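Long-range contact in glutathione S-transferase (Vibrio parahaemolyticus, PDB 7MIQ), which probably conjugates glutathione to electrophilic substrates, as a Gtt2-class transferase with a thioredoxin-like N-terminal domain and an all-helical C-terminal domain: residues Glu90-Glu102 with Ile155-Gly167. Sequence-based numbering, arbitrary orientation.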
loop_
_atom_site.group_PDB
_atom_site.type_symbol
_atom_site.label_atom_id
_atom_site.label_comp_id
_atom_site.label_asym_id
_atom_site.label_seq_id
_atom_site.Cartn_x
_atom_site.Cartn_y
_atom_site.Cartn_z
ATOM N N GLU A 90 -1.002 10.861 -14.053
ATOM C CA GLU A 90 -1.150 9.407 -14.129
ATOM C C GLU A 90 -0.424 8.709 -12.984
ATOM O O GLU A 90 -0.928 7.726 -12.429
ATOM C CB GLU A 90 -0.633 8.886 -15.470
ATOM C CG GLU A 90 -1.515 9.221 -16.664
ATOM C CD GLU A 90 -1.078 8.497 -17.929
ATOM O OE1 GLU A 90 -0.269 7.547 -17.834
ATOM O OE2 GLU A 90 -1.546 8.879 -19.021
ATOM N N ARG A 91 0.769 9.189 -12.624
ATOM C CA ARG A 91 1.508 8.546 -11.540
ATOM C C ARG A 91 0.751 8.654 -10.222
ATOM O O ARG A 91 0.761 7.720 -9.412
ATOM C CB ARG A 91 2.911 9.151 -11.425
ATOM C CG ARG A 91 3.875 8.618 -12.492
ATOM C CD ARG A 91 5.314 9.073 -12.274
ATOM N NE ARG A 91 5.507 10.479 -12.611
ATOM C CZ ARG A 91 5.804 10.927 -13.824
ATOM N NH1 ARG A 91 5.948 10.103 -14.848
ATOM N NH2 ARG A 91 5.961 12.232 -14.013
ATOM N N ALA A 92 0.069 9.779 -10.001
ATOM C CA ALA A 92 -0.726 9.935 -8.788
ATOM C C ALA A 92 -1.991 9.089 -8.842
ATOM O O ALA A 92 -2.398 8.509 -7.829
ATOM C CB ALA A 92 -1.071 11.407 -8.574
ATOM N N GLN A 93 -2.629 9.007 -10.014
ATOM C CA GLN A 93 -3.830 8.188 -10.142
ATOM C C GLN A 93 -3.499 6.704 -10.024
ATOM O O GLN A 93 -4.285 5.929 -9.465
ATOM C CB GLN A 93 -4.527 8.490 -11.471
ATOM C CG GLN A 93 -5.141 9.881 -11.527
ATOM C CD GLN A 93 -5.607 10.262 -12.921
ATOM O OE1 GLN A 93 -5.033 9.831 -13.922
ATOM N NE2 GLN A 93 -6.653 11.078 -12.991
ATOM N N VAL A 94 -2.339 6.292 -10.539
ATOM C CA VAL A 94 -1.893 4.914 -10.344
ATOM C C VAL A 94 -1.729 4.619 -8.859
ATOM O O VAL A 94 -2.234 3.611 -8.348
ATOM C CB VAL A 94 -0.590 4.652 -11.121
ATOM C CG1 VAL A 94 0.108 3.397 -10.596
ATOM C CG2 VAL A 94 -0.884 4.503 -12.608
ATOM N N GLU A 95 -1.031 5.507 -8.141
ATOM C CA GLU A 95 -0.852 5.329 -6.701
ATOM C C GLU A 95 -2.195 5.267 -5.987
ATOM O O GLU A 95 -2.417 4.390 -5.140
ATOM C CB GLU A 95 0.002 6.464 -6.131
ATOM C CG GLU A 95 0.438 6.251 -4.684
ATOM C CD GLU A 95 1.538 5.218 -4.557
ATOM O OE1 GLU A 95 2.523 5.305 -5.320
ATOM O OE2 GLU A 95 1.415 4.316 -3.703
ATOM N N MET A 96 -3.108 6.182 -6.329
ATOM C CA MET A 96 -4.424 6.201 -5.696
ATOM C C MET A 96 -5.181 4.903 -5.944
ATOM O O MET A 96 -5.634 4.242 -5.000
ATOM C CB MET A 96 -5.231 7.396 -6.207
ATOM C CG MET A 96 -6.709 7.323 -5.868
ATOM S SD MET A 96 -7.646 8.746 -6.466
ATOM C CE MET A 96 -7.381 8.642 -8.234
ATOM N N TRP A 97 -5.343 4.522 -7.214
ATOM C CA TRP A 97 -6.152 3.345 -7.519
ATOM C C TRP A 97 -5.455 2.050 -7.116
ATOM O O TRP A 97 -6.131 1.067 -6.789
ATOM C CB TRP A 97 -6.515 3.323 -9.002
ATOM C CG TRP A 97 -7.703 4.187 -9.298
ATOM C CD1 TRP A 97 -7.698 5.433 -9.853
ATOM C CD2 TRP A 97 -9.073 3.875 -9.019
ATOM N NE1 TRP A 97 -8.986 5.914 -9.946
ATOM C CE2 TRP A 97 -9.847 4.974 -9.442
ATOM C CE3 TRP A 97 -9.720 2.770 -8.456
ATOM C CZ2 TRP A 97 -11.237 4.998 -9.323
ATOM C CZ3 TRP A 97 -11.102 2.795 -8.339
ATOM C CH2 TRP A 97 -11.843 3.901 -8.770
ATOM N N HIS A 98 -4.119 2.018 -7.134
ATOM C CA HIS A 98 -3.427 0.826 -6.653
ATOM C C HIS A 98 -3.761 0.568 -5.193
ATOM O O HIS A 98 -4.079 -0.562 -4.812
ATOM C CB HIS A 98 -1.912 0.953 -6.836
ATOM C CG HIS A 98 -1.234 -0.351 -7.129
ATOM N ND1 HIS A 98 0.122 -0.455 -7.356
ATOM C CD2 HIS A 98 -1.732 -1.605 -7.245
ATOM C CE1 HIS A 98 0.432 -1.718 -7.592
ATOM N NE2 HIS A 98 -0.676 -2.438 -7.534
ATOM N N ARG A 99 -3.733 1.616 -4.369
ATOM C CA ARG A 99 -4.005 1.452 -2.945
ATOM C C ARG A 99 -5.469 1.115 -2.689
ATOM O O ARG A 99 -5.779 0.315 -1.797
ATOM C CB ARG A 99 -3.589 2.719 -2.199
ATOM C CG ARG A 99 -2.079 2.877 -2.158
ATOM C CD ARG A 99 -1.606 4.194 -1.573
ATOM N NE ARG A 99 -0.174 4.103 -1.308
ATOM C CZ ARG A 99 0.343 3.663 -0.169
ATOM N NH1 ARG A 99 -0.421 3.369 0.870
ATOM N NH2 ARG A 99 1.661 3.504 -0.072
ATOM N N VAL A 100 -6.381 1.709 -3.460
ATOM C CA VAL A 100 -7.801 1.383 -3.320
ATOM C C VAL A 100 -8.042 -0.086 -3.651
ATOM O O VAL A 100 -8.685 -0.816 -2.886
ATOM C CB VAL A 100 -8.653 2.312 -4.203
ATOM C CG1 VAL A 100 -10.077 1.802 -4.288
ATOM C CG2 VAL A 100 -8.631 3.733 -3.653
ATOM N N VAL A 101 -7.512 -0.548 -4.790
ATOM C CA VAL A 101 -7.701 -1.947 -5.177
ATOM C C VAL A 101 -7.037 -2.885 -4.167
ATOM O O VAL A 101 -7.587 -3.939 -3.824
ATOM C CB VAL A 101 -7.175 -2.186 -6.608
ATOM C CG1 VAL A 101 -7.120 -3.675 -6.921
ATOM C CG2 VAL A 101 -8.050 -1.463 -7.635
ATOM N N GLU A 102 -5.849 -2.525 -3.679
ATOM C CA GLU A 102 -5.110 -3.405 -2.738
ATOM C C GLU A 102 -5.842 -3.483 -1.390
ATOM O O GLU A 102 -6.192 -4.588 -1.005
ATOM C CB GLU A 102 -3.664 -2.960 -2.565
ATOM C CG GLU A 102 -2.767 -3.384 -3.701
ATOM C CD GLU A 102 -1.359 -2.844 -3.559
ATOM O OE1 GLU A 102 -1.208 -1.626 -3.342
ATOM O OE2 GLU A 102 -0.430 -3.640 -3.658
ATOM N N ILE A 155 -8.160 0.498 -14.958
ATOM C CA ILE A 155 -8.586 0.875 -13.612
ATOM C C ILE A 155 -8.073 2.264 -13.245
ATOM O O ILE A 155 -8.848 3.146 -12.858
ATOM C CB ILE A 155 -8.141 -0.178 -12.583
ATOM C CG1 ILE A 155 -8.826 -1.520 -12.867
ATOM C CG2 ILE A 155 -8.482 0.292 -11.181
ATOM C CD1 ILE A 155 -8.408 -2.632 -11.919
ATOM N N ALA A 156 -6.760 2.478 -13.351
ATOM C CA ALA A 156 -6.167 3.708 -12.830
ATOM C C ALA A 156 -6.289 4.864 -13.814
ATOM O O ALA A 156 -6.520 6.008 -13.404
ATOM C CB ALA A 156 -4.696 3.475 -12.480
ATOM N N THR A 157 -6.097 4.588 -15.104
ATOM C CA THR A 157 -6.100 5.599 -16.158
ATOM C C THR A 157 -6.754 4.988 -17.394
ATOM O O THR A 157 -7.338 3.901 -17.340
ATOM C CB THR A 157 -4.676 6.081 -16.481
ATOM O OG1 THR A 157 -3.924 4.994 -17.026
ATOM C CG2 THR A 157 -3.960 6.611 -15.238
ATOM N N ASP A 158 -6.643 5.685 -18.525
ATOM C CA ASP A 158 -7.057 5.120 -19.804
ATOM C C ASP A 158 -6.006 4.205 -20.418
ATOM O O ASP A 158 -6.237 3.668 -21.506
ATOM C CB ASP A 158 -7.421 6.236 -20.783
ATOM C CG ASP A 158 -8.764 6.866 -20.469
ATOM O OD1 ASP A 158 -9.735 6.107 -20.255
ATOM O OD2 ASP A 158 -8.842 8.110 -20.414
ATOM N N GLN A 159 -4.870 4.007 -19.754
ATOM C CA GLN A 159 -3.833 3.112 -20.239
ATOM C C GLN A 159 -3.641 1.963 -19.258
ATOM O O GLN A 159 -3.829 2.122 -18.047
ATOM C CB GLN A 159 -2.500 3.848 -20.445
ATOM C CG GLN A 159 -2.445 4.717 -21.695
ATOM C CD GLN A 159 -3.280 5.975 -21.577
ATOM O OE1 GLN A 159 -3.109 6.765 -20.647
ATOM N NE2 GLN A 159 -4.197 6.167 -22.518
ATOM N N PHE A 160 -3.284 0.801 -19.802
ATOM C CA PHE A 160 -2.919 -0.344 -18.977
ATOM C C PHE A 160 -1.770 0.036 -18.051
ATOM O O PHE A 160 -0.793 0.656 -18.481
ATOM C CB PHE A 160 -2.525 -1.524 -19.870
ATOM C CG PHE A 160 -2.059 -2.739 -19.115
ATOM C CD1 PHE A 160 -2.973 -3.650 -18.608
ATOM C CD2 PHE A 160 -0.703 -2.982 -18.929
ATOM C CE1 PHE A 160 -2.550 -4.774 -17.918
ATOM C CE2 PHE A 160 -0.270 -4.103 -18.236
ATOM C CZ PHE A 160 -1.196 -5.000 -17.731
ATOM N N SER A 161 -1.891 -0.332 -16.776
ATOM C CA SER A 161 -0.883 -0.002 -15.779
ATOM C C SER A 161 -0.754 -1.158 -14.797
ATOM O O SER A 161 -1.473 -2.158 -14.878
ATOM C CB SER A 161 -1.235 1.292 -15.037
ATOM O OG SER A 161 -2.265 1.062 -14.091
ATOM N N VAL A 162 0.167 -1.000 -13.840
ATOM C CA VAL A 162 0.381 -2.021 -12.819
ATOM C C VAL A 162 -0.893 -2.282 -12.019
ATOM O O VAL A 162 -1.088 -3.384 -11.492
ATOM C CB VAL A 162 1.552 -1.604 -11.903
ATOM C CG1 VAL A 162 1.189 -0.358 -11.108
ATOM C CG2 VAL A 162 1.954 -2.752 -10.977
ATOM N N VAL A 163 -1.781 -1.287 -11.918
ATOM C CA VAL A 163 -3.023 -1.489 -11.176
ATOM C C VAL A 163 -3.877 -2.564 -11.832
ATOM O O VAL A 163 -4.601 -3.301 -11.151
ATOM C CB VAL A 163 -3.796 -0.161 -11.042
ATOM C CG1 VAL A 163 -5.047 -0.354 -10.187
ATOM C CG2 VAL A 163 -2.902 0.917 -10.439
ATOM N N ASP A 164 -3.802 -2.682 -13.157
ATOM C CA ASP A 164 -4.589 -3.696 -13.848
ATOM C C ASP A 164 -4.032 -5.095 -13.618
ATOM O O ASP A 164 -4.790 -6.072 -13.636
ATOM C CB ASP A 164 -4.651 -3.362 -15.337
ATOM C CG ASP A 164 -5.301 -2.013 -15.593
ATOM O OD1 ASP A 164 -6.540 -1.919 -15.478
ATOM O OD2 ASP A 164 -4.570 -1.040 -15.873
ATOM N N ILE A 165 -2.721 -5.219 -13.397
ATOM C CA ILE A 165 -2.169 -6.507 -12.979
ATOM C C ILE A 165 -2.733 -6.891 -11.619
ATOM O O ILE A 165 -3.202 -8.017 -11.407
ATOM C CB ILE A 165 -0.631 -6.454 -12.949
ATOM C CG1 ILE A 165 -0.076 -6.065 -14.320
ATOM C CG2 ILE A 165 -0.058 -7.794 -12.494
ATOM C CD1 ILE A 165 1.430 -5.908 -14.340
ATOM N N THR A 166 -2.709 -5.943 -10.681
ATOM C CA THR A 166 -3.218 -6.193 -9.337
ATOM C C THR A 166 -4.721 -6.447 -9.349
ATOM O O THR A 166 -5.213 -7.321 -8.626
ATOM C CB THR A 166 -2.866 -5.008 -8.438
ATOM O OG1 THR A 166 -1.439 -4.894 -8.356
ATOM C CG2 THR A 166 -3.445 -5.186 -7.042
ATOM N N GLY A 167 -5.467 -5.701 -10.166
ATOM C CA GLY A 167 -6.898 -5.949 -10.265
ATOM C C GLY A 167 -7.211 -7.330 -10.811
ATOM O O GLY A 167 -8.144 -7.996 -10.353
HETATM O O HOH W 1 -1.211 5.137 -16.795
#
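Val-163 is the knob of this contact, set in a hole formed by Val-94, Trp-97, His-98 and Val-101 on helix 88-114. The two helix segments run nearly parallel, 9° apart, within the helical domain of the GST fold. Val-163 CG2 presses on the backbone, 3.5 Å from Val-94 O, while CG1, anti to its own backbone N (chi1 -176°), turns to Trp-97 and Val-101. Val-94 reaches residues 155-167 with both methyls: CG1 meets Val-162 CG1 at 3.9 Å and CG2 rests on the methyl of Ala-156. Ile-155 O lies over one face of the Trp-97 indole, off-centre, and accepts a hydrogen bond from Arg-148. Nearby, Ile-155 CG2 touches both Trp-97 CE3 and Val-101 CG2.

The one direct hydrogen bond between the segments joins His-98 NE2 and Thr-166 OG1 (2.7 Å), the hydroxyl lying in the imidazole plane at its edge. Arg-14 of helix 10-22 also bonds Thr-166 OG1 and forms a salt bridge with Glu-102, which also pairs with Arg-99 of the second subunit. At the far end, a water bridges Glu-90 OE1 and Thr-157 OG1; Ala-86 N holds the same carboxylate oxygen.

Behind these contacts, Ser-161 and Asp-164 form a capping box. Asp-164 ties Ser-161 N (to OD2, 2.9 Å) and Ile-155 N (to OD1, nearly straight, N-H...O 166°) to the helix start, and Ser-161 OG in turn caps Val-163 N at 3.2 Å. The interface is thus mainly apolar, and its buried His-Thr pair, with Arg-14 on the hydroxyl, is satisfied where the two domains meet.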